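Local coordinates for universal stress protein MJ0577 (Methanocaldococcus jannaschii, PDB 1MJH) that binds ATP, with one manganese ion per subunit, as a homodimeric member of the universal stress protein A family, at residues Tyr5-Tyr10 and Glu35-His40; His24-Lys29 and Glu93-Lys98. All coordinates share one frame; numbering follows the deposited sequence.

Interaction 1. Residues Tyr5-Tyr10 and Glu35-His40; sequences YKKILY and EVILLH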
ATOM      1  N   TYR B   5      11.268  -7.966   2.501  1.00 30.42           N
ATOM      2  CA  TYR B   5      10.114  -8.444   1.750  1.00 26.26           C
ATOM      3  C   TYR B   5      10.484  -9.782   1.116  1.00 31.38           C
ATOM      4  O   TYR B   5      10.959  -9.834  -0.018  1.00 35.45           O
ATOM      5  CB  TYR B   5       9.739  -7.417   0.676  1.00 27.72           C
ATOM      6  CG  TYR B   5       9.421  -6.044   1.257  1.00 22.39           C
ATOM      7  CD1 TYR B   5       8.395  -5.809   2.149  1.00 25.98           C
ATOM      8  CD2 TYR B   5      10.260  -4.994   0.882  1.00 26.34           C
ATOM      9  CE1 TYR B   5       8.179  -4.535   2.663  1.00 26.75           C
ATOM     10  CE2 TYR B   5      10.047  -3.719   1.382  1.00 25.61           C
ATOM     11  CZ  TYR B   5       9.007  -3.511   2.262  1.00 24.55           C
ATOM     12  OH  TYR B   5       8.795  -2.251   2.771  1.00 23.67           O
ATOM     13  N   LYS B   6      10.516 -10.841   1.919  1.00 26.71           N
ATOM     14  CA  LYS B   6      10.858 -12.165   1.408  1.00 26.68           C
ATOM     15  C   LYS B   6       9.643 -12.893   0.872  1.00 24.83           C
ATOM     16  O   LYS B   6       9.804 -13.602  -0.116  1.00 28.02           O
ATOM     17  CB  LYS B   6      11.471 -12.973   2.589  1.00 27.60           C
ATOM     18  CG  LYS B   6      11.940 -14.347   2.127  1.00 36.43           C
ATOM     19  CD  LYS B   6      12.916 -15.006   3.091  1.00 40.92           C
ATOM     20  CE  LYS B   6      13.540 -16.237   2.447  1.00 49.28           C
ATOM     21  NZ  LYS B   6      14.884 -16.545   3.016  1.00 53.48           N
ATOM     22  N   LYS B   7       8.471 -12.721   1.493  1.00 23.39           N
ATOM     23  CA  LYS B   7       7.281 -13.443   1.069  1.00 21.67           C
ATOM     24  C   LYS B   7       6.140 -12.477   0.803  1.00 20.96           C
ATOM     25  O   LYS B   7       5.811 -11.603   1.632  1.00 22.01           O
ATOM     26  CB  LYS B   7       6.894 -14.456   2.171  1.00 25.84           C
ATOM     27  CG  LYS B   7       5.781 -15.399   1.717  1.00 30.47           C
ATOM     28  CD  LYS B   7       5.339 -16.270   2.905  1.00 30.93           C
ATOM     29  CE  LYS B   7       6.504 -17.177   3.321  1.00 35.33           C
ATOM     30  NZ  LYS B   7       5.911 -18.357   4.046  1.00 41.27           N
ATOM     31  N   ILE B   8       5.624 -12.491  -0.426  1.00 19.44           N
ATOM     32  CA  ILE B   8       4.548 -11.584  -0.849  1.00 20.96           C
ATOM     33  C   ILE B   8       3.227 -12.318  -1.060  1.00 22.70           C
ATOM     34  O   ILE B   8       3.204 -13.415  -1.673  1.00 23.78           O
ATOM     35  CB  ILE B   8       4.974 -11.008  -2.243  1.00 21.31           C
ATOM     36  CG1 ILE B   8       6.232 -10.190  -2.099  1.00 21.64           C
ATOM     37  CG2 ILE B   8       3.855 -10.169  -2.866  1.00 21.96           C
ATOM     38  CD1 ILE B   8       7.003 -10.000  -3.425  1.00 25.01           C
ATOM     39  N   LEU B   9       2.127 -11.693  -0.649  1.00 21.30           N
ATOM     40  CA  LEU B   9       0.799 -12.232  -0.983  1.00 20.76           C
ATOM     41  C   LEU B   9       0.300 -11.431  -2.185  1.00 20.85           C
ATOM     42  O   LEU B   9       0.258 -10.196  -2.078  1.00 22.84           O
ATOM     43  CB  LEU B   9      -0.267 -12.135   0.113  1.00 20.23           C
ATOM     44  CG  LEU B   9      -1.708 -12.552  -0.220  1.00 20.22           C
ATOM     45  CD1 LEU B   9      -1.753 -14.044  -0.639  1.00 26.15           C
ATOM     46  CD2 LEU B   9      -2.679 -12.363   0.944  1.00 18.78           C
ATOM     47  N   TYR B  10      -0.079 -12.091  -3.292  1.00 19.35           N
ATOM     48  CA  TYR B  10      -0.575 -11.382  -4.451  1.00 20.66           C
ATOM     49  C   TYR B  10      -1.933 -11.986  -4.786  1.00 19.37           C
ATOM     50  O   TYR B  10      -2.028 -13.093  -5.357  1.00 20.56           O
ATOM     51  CB  TYR B  10       0.374 -11.535  -5.673  1.00 19.84           C
ATOM     52  CG  TYR B  10      -0.230 -11.097  -6.978  1.00 20.34           C
ATOM     53  CD1 TYR B  10      -0.845  -9.840  -7.081  1.00 18.64           C
ATOM     54  CD2 TYR B  10      -0.198 -11.905  -8.109  1.00 21.53           C
ATOM     55  CE1 TYR B  10      -1.396  -9.419  -8.277  1.00 20.39           C
ATOM     56  CE2 TYR B  10      -0.755 -11.482  -9.308  1.00 22.79           C
ATOM     57  CZ  TYR B  10      -1.348 -10.255  -9.378  1.00 21.65           C
ATOM     58  OH  TYR B  10      -1.929  -9.803 -10.562  1.00 22.85           O
ATOM     59  N   GLU B  35       9.499 -15.348  -2.358  1.00 25.82           N
ATOM     60  CA  GLU B  35       8.376 -16.246  -2.614  1.00 25.63           C
ATOM     61  C   GLU B  35       7.080 -15.468  -2.829  1.00 25.42           C
ATOM     62  O   GLU B  35       6.937 -14.453  -2.168  1.00 24.43           O
ATOM     63  CB  GLU B  35       8.229 -17.112  -1.362  1.00 30.21           C
ATOM     64  CG  GLU B  35       7.154 -18.171  -1.475  1.00 38.04           C
ATOM     65  CD  GLU B  35       7.466 -19.322  -0.505  1.00 42.97           C
ATOM     66  OE1 GLU B  35       8.093 -19.095   0.533  1.00 40.23           O
ATOM     67  OE2 GLU B  35       7.066 -20.452  -0.838  1.00 56.65           O
ATOM     68  N   VAL B  36       6.258 -15.935  -3.745  1.00 21.45           N
ATOM     69  CA  VAL B  36       4.939 -15.307  -3.913  1.00 19.97           C
ATOM     70  C   VAL B  36       3.857 -16.300  -3.557  1.00 22.52           C
ATOM     71  O   VAL B  36       3.824 -17.446  -4.075  1.00 24.32           O
ATOM     72  CB  VAL B  36       4.700 -14.762  -5.341  1.00 23.67           C
ATOM     73  CG1 VAL B  36       3.274 -14.210  -5.465  1.00 21.54           C
ATOM     74  CG2 VAL B  36       5.723 -13.685  -5.624  1.00 22.93           C
ATOM     75  N   ILE B  37       2.877 -15.915  -2.737  1.00 20.06           N
ATOM     76  CA  ILE B  37       1.656 -16.632  -2.510  1.00 20.85           C
ATOM     77  C   ILE B  37       0.629 -16.109  -3.534  1.00 20.73           C
ATOM     78  O   ILE B  37       0.285 -14.942  -3.412  1.00 22.44           O
ATOM     79  CB  ILE B  37       1.073 -16.485  -1.089  1.00 23.04           C
ATOM     80  CG1 ILE B  37       2.112 -16.748  -0.021  1.00 24.21           C
ATOM     81  CG2 ILE B  37      -0.139 -17.416  -0.926  1.00 27.40           C
ATOM     82  CD1 ILE B  37       2.962 -18.012  -0.176  1.00 29.21           C
ATOM     83  N   LEU B  38       0.308 -16.933  -4.554  1.00 19.14           N
ATOM     84  CA  LEU B  38      -0.602 -16.411  -5.591  1.00 20.41           C
ATOM     85  C   LEU B  38      -1.983 -16.902  -5.318  1.00 22.20           C
ATOM     86  O   LEU B  38      -2.233 -18.132  -5.224  1.00 21.84           O
ATOM     87  CB  LEU B  38      -0.035 -16.948  -6.946  1.00 19.43           C
ATOM     88  CG  LEU B  38      -1.025 -16.783  -8.108  1.00 23.59           C
ATOM     89  CD1 LEU B  38      -1.102 -15.284  -8.498  1.00 23.28           C
ATOM     90  CD2 LEU B  38      -0.518 -17.529  -9.355  1.00 27.05           C
ATOM     91  N   LEU B  39      -2.886 -15.965  -5.035  1.00 18.98           N
ATOM     92  CA  LEU B  39      -4.203 -16.357  -4.537  1.00 18.68           C
ATOM     93  C   LEU B  39      -5.384 -15.876  -5.340  1.00 24.04           C
ATOM     94  O   LEU B  39      -5.425 -14.693  -5.635  1.00 20.09           O
ATOM     95  CB  LEU B  39      -4.288 -15.765  -3.088  1.00 19.44           C
ATOM     96  CG  LEU B  39      -5.664 -15.893  -2.456  1.00 21.69           C
ATOM     97  CD1 LEU B  39      -6.078 -17.356  -2.223  1.00 23.21           C
ATOM     98  CD2 LEU B  39      -5.632 -15.189  -1.073  1.00 22.94           C
ATOM     99  N   HIS B  40      -6.325 -16.757  -5.697  1.00 22.94           N
ATOM    100  CA  HIS B  40      -7.600 -16.358  -6.257  1.00 21.02           C
ATOM    101  C   HIS B  40      -8.739 -16.910  -5.404  1.00 25.97           C
ATOM    102  O   HIS B  40      -8.650 -18.091  -4.987  1.00 24.31           O
ATOM    103  CB  HIS B  40      -7.767 -16.813  -7.743  1.00 23.73           C
ATOM    104  CG  HIS B  40      -9.113 -16.391  -8.256  1.00 26.04           C
ATOM    105  ND1 HIS B  40     -10.173 -17.189  -8.577  1.00 27.44           N
ATOM    106  CD2 HIS B  40      -9.576 -15.172  -8.509  1.00 19.67           C
ATOM    107  CE1 HIS B  40     -11.203 -16.452  -9.003  1.00 20.58           C
ATOM    108  NE2 HIS B  40     -10.857 -15.168  -8.967  1.00 26.07           N
TER
HETATM  109  O   HOH W   1       6.897 -20.784   2.668  1.00 46.66           O
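Glu35 and Lys7 pair where strands 7-10 and 35-40 run parallel, their axes 19° apart. Glu35 is gripped through its backbone twice: its N donates to Lys6 O at 2.9 Å, and its O receives Ile8 N. Its side chain, extended from a CG anti to the backbone N (chi1 -177°), lies alongside that of Lys7. The charged ends stop short of a salt bridge, Glu35 OE1 being 4.2 Å from Lys7 NZ, and a water bridges them; Lys7 NZ also hydrogen-bonds to Glu119 O. Ile37 holds the middle, its N only 2.7 Å from Ile8 O and its O taking Tyr10 N in a nearly straight bond (174°). Ile37 CG2 meets Leu9 CD1 at 3.7 Å on the face of Lys7 and Glu35. On the other face the Tyr10 ring runs beside Leu38, whose CD1 approaches Tyr10 CD2 obliquely at 3.5 Å. This is the parallel strand pair of the beta-alpha-beta unit 7-11, 16-27, 35-43, and its Leu39 and His40 touch the bound ATP. Tyr10 OH hydrogen-bonds to Ala18 O of helix 16-27, which packs on the Tyr10 face; helix 108-118 meets Leu9 and Leu39 on the other, and strands 98-106 and 123-127 flank the pair.

Interaction 2. Residues His24-Lys29 and Glu93-Lys98; sequences HVKAFK and EDVGFK
Lys26 and Val95 mark where the end of helix 16-27 faces that of helix 66-95, their CA atoms 7.2 Å apart. From just beyond the second helix the Phe97 side chain reaches across to Val25, its ring edge toward Val25 O and Lys26 CA, with Phe97 CZ only 3.3 Å from Val25 O. That oxygen accepts the Phe28 N-H; the ring edge merely abuts it. Lys29 comes over the ring: with CG anti to its backbone N (chi1 -164°) and a bend at chi2, the chain sets Lys29 CD above the Phe97 ring centre, a CH-pi contact of 3.9 Å to the centroid. NZ lies too far on for more than a weak cation-pi attraction; it hydrogen-bonds to Lys32 O and forms a salt bridge with Glu34. Helix 66-95 closes in a Schellman motif at Gly96, whose positive phi (116°), a backbone conformation that suits glycine, turns the chain toward strand 98-106; Lys29 CE lies 3.6 Å from Gly96 C. With an alanine in place of Phe97, the Lys29 methylenes would probably lose the surface they lie on, and a gap would open beside Val25. The Lys26 and Val95 side chains cross at about a right angle, Lys26 CE 4.2 Å from Val95 CG1, while Lys26 NZ pairs with Glu91.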
ATOM      1  N   HIS B  24       4.204  -4.760 -10.210  1.00 17.27           N
ATOM      2  CA  HIS B  24       4.854  -4.369  -8.943  1.00 20.79           C
ATOM      3  C   HIS B  24       5.336  -5.594  -8.202  1.00 22.26           C
ATOM      4  O   HIS B  24       6.452  -5.554  -7.658  1.00 20.94           O
ATOM      5  CB  HIS B  24       3.882  -3.551  -8.054  1.00 19.13           C
ATOM      6  CG  HIS B  24       3.601  -2.232  -8.730  1.00 19.83           C
ATOM      7  ND1 HIS B  24       4.224  -1.077  -8.270  1.00 20.99           N
ATOM      8  CD2 HIS B  24       2.782  -1.905  -9.760  1.00 19.69           C
ATOM      9  CE1 HIS B  24       3.810  -0.081  -9.053  1.00 17.08           C
ATOM     10  NE2 HIS B  24       2.940  -0.527  -9.995  1.00 19.15           N
ATOM     11  N   VAL B  25       4.606  -6.708  -8.233  1.00 21.17           N
ATOM     12  CA  VAL B  25       5.164  -7.936  -7.637  1.00 19.65           C
ATOM     13  C   VAL B  25       6.509  -8.284  -8.269  1.00 21.73           C
ATOM     14  O   VAL B  25       7.477  -8.662  -7.583  1.00 21.06           O
ATOM     15  CB  VAL B  25       4.189  -9.112  -7.820  1.00 19.52           C
ATOM     16  CG1 VAL B  25       4.767 -10.425  -7.243  1.00 20.04           C
ATOM     17  CG2 VAL B  25       2.867  -8.778  -7.095  1.00 20.98           C
ATOM     18  N   LYS B  26       6.562  -8.211  -9.589  1.00 20.63           N
ATOM     19  CA  LYS B  26       7.825  -8.487 -10.308  1.00 23.08           C
ATOM     20  C   LYS B  26       8.912  -7.531  -9.913  1.00 23.63           C
ATOM     21  O   LYS B  26      10.099  -7.913  -9.753  1.00 24.20           O
ATOM     22  CB  LYS B  26       7.572  -8.491 -11.842  1.00 19.50           C
ATOM     23  CG  LYS B  26       6.641  -9.670 -12.216  1.00 21.87           C
ATOM     24  CD  LYS B  26       6.193  -9.611 -13.682  1.00 30.00           C
ATOM     25  CE  LYS B  26       7.330  -9.605 -14.684  1.00 33.44           C
ATOM     26  NZ  LYS B  26       6.825  -9.465 -16.101  1.00 31.93           N
ATOM     27  N   ALA B  27       8.591  -6.241  -9.659  1.00 21.31           N
ATOM     28  CA  ALA B  27       9.601  -5.290  -9.242  1.00 20.79           C
ATOM     29  C   ALA B  27      10.205  -5.534  -7.890  1.00 22.99           C
ATOM     30  O   ALA B  27      11.292  -5.011  -7.569  1.00 26.61           O
ATOM     31  CB  ALA B  27       9.034  -3.856  -9.385  1.00 22.62           C
ATOM     32  N   PHE B  28       9.510  -6.300  -7.029  1.00 22.52           N
ATOM     33  CA  PHE B  28      10.057  -6.618  -5.710  1.00 24.37           C
ATOM     34  C   PHE B  28      11.155  -7.685  -5.808  1.00 26.33           C
ATOM     35  O   PHE B  28      11.726  -7.978  -4.780  1.00 23.96           O
ATOM     36  CB  PHE B  28       8.938  -7.070  -4.779  1.00 22.91           C
ATOM     37  CG  PHE B  28       8.309  -5.964  -3.990  1.00 20.35           C
ATOM     38  CD1 PHE B  28       7.644  -4.931  -4.615  1.00 21.37           C
ATOM     39  CD2 PHE B  28       8.405  -5.915  -2.600  1.00 23.79           C
ATOM     40  CE1 PHE B  28       7.069  -3.900  -3.901  1.00 20.31           C
ATOM     41  CE2 PHE B  28       7.841  -4.882  -1.892  1.00 26.39           C
ATOM     42  CZ  PHE B  28       7.176  -3.862  -2.532  1.00 24.37           C
ATOM     43  N   LYS B  29      11.357  -8.328  -6.958  1.00 27.31           N
ATOM     44  CA  LYS B  29      12.431  -9.332  -7.052  1.00 27.13           C
ATOM     45  C   LYS B  29      13.824  -8.723  -6.897  1.00 32.26           C
ATOM     46  O   LYS B  29      14.074  -7.717  -7.553  1.00 35.63           O
ATOM     47  CB  LYS B  29      12.409  -9.987  -8.456  1.00 28.33           C
ATOM     48  CG  LYS B  29      13.210 -11.290  -8.522  1.00 29.10           C
ATOM     49  CD  LYS B  29      12.686 -12.274  -7.491  1.00 30.01           C
ATOM     50  CE  LYS B  29      13.511 -13.535  -7.315  1.00 34.12           C
ATOM     51  NZ  LYS B  29      14.808 -13.282  -6.638  1.00 31.93           N
ATOM     52  N   GLU B  93       7.654 -17.453 -11.899  1.00 25.09           N
ATOM     53  CA  GLU B  93       8.750 -18.418 -11.782  1.00 24.38           C
ATOM     54  C   GLU B  93       9.896 -18.045 -12.690  1.00 26.82           C
ATOM     55  O   GLU B  93      11.057 -18.174 -12.295  1.00 26.91           O
ATOM     56  CB  GLU B  93       8.249 -19.846 -12.100  1.00 23.65           C
ATOM     57  CG  GLU B  93       7.420 -20.378 -10.928  1.00 26.35           C
ATOM     58  CD  GLU B  93       6.835 -21.760 -11.169  1.00 31.32           C
ATOM     59  OE1 GLU B  93       6.753 -22.147 -12.358  1.00 31.87           O
ATOM     60  OE2 GLU B  93       6.429 -22.459 -10.218  1.00 32.97           O
ATOM     61  N   ASP B  94       9.564 -17.503 -13.866  1.00 25.48           N
ATOM     62  CA  ASP B  94      10.562 -17.052 -14.814  1.00 27.20           C
ATOM     63  C   ASP B  94      11.422 -15.914 -14.310  1.00 30.92           C
ATOM     64  O   ASP B  94      12.629 -15.850 -14.585  1.00 31.17           O
ATOM     65  CB  ASP B  94       9.900 -16.691 -16.168  1.00 27.18           C
ATOM     66  CG  ASP B  94      10.967 -16.080 -17.071  1.00 30.94           C
ATOM     67  OD1 ASP B  94      11.845 -16.860 -17.529  1.00 31.45           O
ATOM     68  OD2 ASP B  94      10.970 -14.849 -17.292  1.00 36.86           O
ATOM     69  N   VAL B  95      10.895 -15.090 -13.387  1.00 24.72           N
ATOM     70  CA  VAL B  95      11.730 -14.054 -12.800  1.00 24.62           C
ATOM     71  C   VAL B  95      12.471 -14.532 -11.558  1.00 27.09           C
ATOM     72  O   VAL B  95      13.333 -13.791 -11.071  1.00 29.67           O
ATOM     73  CB  VAL B  95      10.972 -12.740 -12.600  1.00 35.80           C
ATOM     74  CG1 VAL B  95      10.470 -12.300 -13.974  1.00 37.58           C
ATOM     75  CG2 VAL B  95       9.813 -12.856 -11.649  1.00 33.93           C
ATOM     76  N   GLY B  96      12.228 -15.756 -11.120  1.00 24.89           N
ATOM     77  CA  GLY B  96      13.061 -16.310 -10.049  1.00 26.29           C
ATOM     78  C   GLY B  96      12.265 -16.585  -8.789  1.00 28.60           C
ATOM     79  O   GLY B  96      12.825 -17.108  -7.838  1.00 28.20           O
ATOM     80  N   PHE B  97      10.978 -16.250  -8.740  1.00 27.81           N
ATOM     81  CA  PHE B  97      10.241 -16.517  -7.506  1.00 22.19           C
ATOM     82  C   PHE B  97       9.897 -17.998  -7.355  1.00 25.18           C
ATOM     83  O   PHE B  97       9.555 -18.691  -8.307  1.00 25.33           O
ATOM     84  CB  PHE B  97       8.890 -15.782  -7.442  1.00 21.25           C
ATOM     85  CG  PHE B  97       8.912 -14.296  -7.251  1.00 23.62           C
ATOM     86  CD1 PHE B  97       9.216 -13.741  -6.050  1.00 26.52           C
ATOM     87  CD2 PHE B  97       8.559 -13.473  -8.321  1.00 27.21           C
ATOM     88  CE1 PHE B  97       9.199 -12.359  -5.824  1.00 25.21           C
ATOM     89  CE2 PHE B  97       8.564 -12.100  -8.129  1.00 25.02           C
ATOM     90  CZ  PHE B  97       8.866 -11.561  -6.906  1.00 23.91           C
ATOM     91  N   LYS B  98       9.722 -18.368  -6.066  1.00 23.33           N
ATOM     92  CA  LYS B  98       9.040 -19.627  -5.754  1.00 26.34           C
ATOM     93  C   LYS B  98       7.572 -19.245  -5.634  1.00 28.58           C
ATOM     94  O   LYS B  98       7.294 -18.233  -4.972  1.00 27.62           O
ATOM     95  CB  LYS B  98       9.506 -20.232  -4.428  1.00 30.86           C
ATOM     96  CG  LYS B  98       8.863 -21.547  -4.027  1.00 36.66           C
ATOM     97  CD  LYS B  98       9.341 -21.854  -2.595  1.00 47.73           C
ATOM     98  CE  LYS B  98       8.845 -23.194  -2.087  1.00 48.65           C
ATOM     99  NZ  LYS B  98       9.386 -23.471  -0.719  1.00 58.57           N
TER

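In the fold
From the N terminus, strand 7-11 leads into helix 16-27, and strand 35-43 then returns beside the first: interaction 1 closes this beta-alpha-beta unit in the parallel sheet. Interaction 2 starts inside that loop, at 24-29, and closes a longer one only at the end of helix 66-95, so the two contacts cross instead of nesting. They meet where 93-98 enters strand 98-106. Val36 N lies 2.8 Å from Lys98 O, a probable hydrogen bond, and Val36 CG2 packs at 3.5 Å on Phe97 CD1. Tyr5 and Phe28 add an edge-to-face pair. Together the contacts tie strands 7-11, 35-43 and 98-106 to helix 16-27 and the end of helix 66-95.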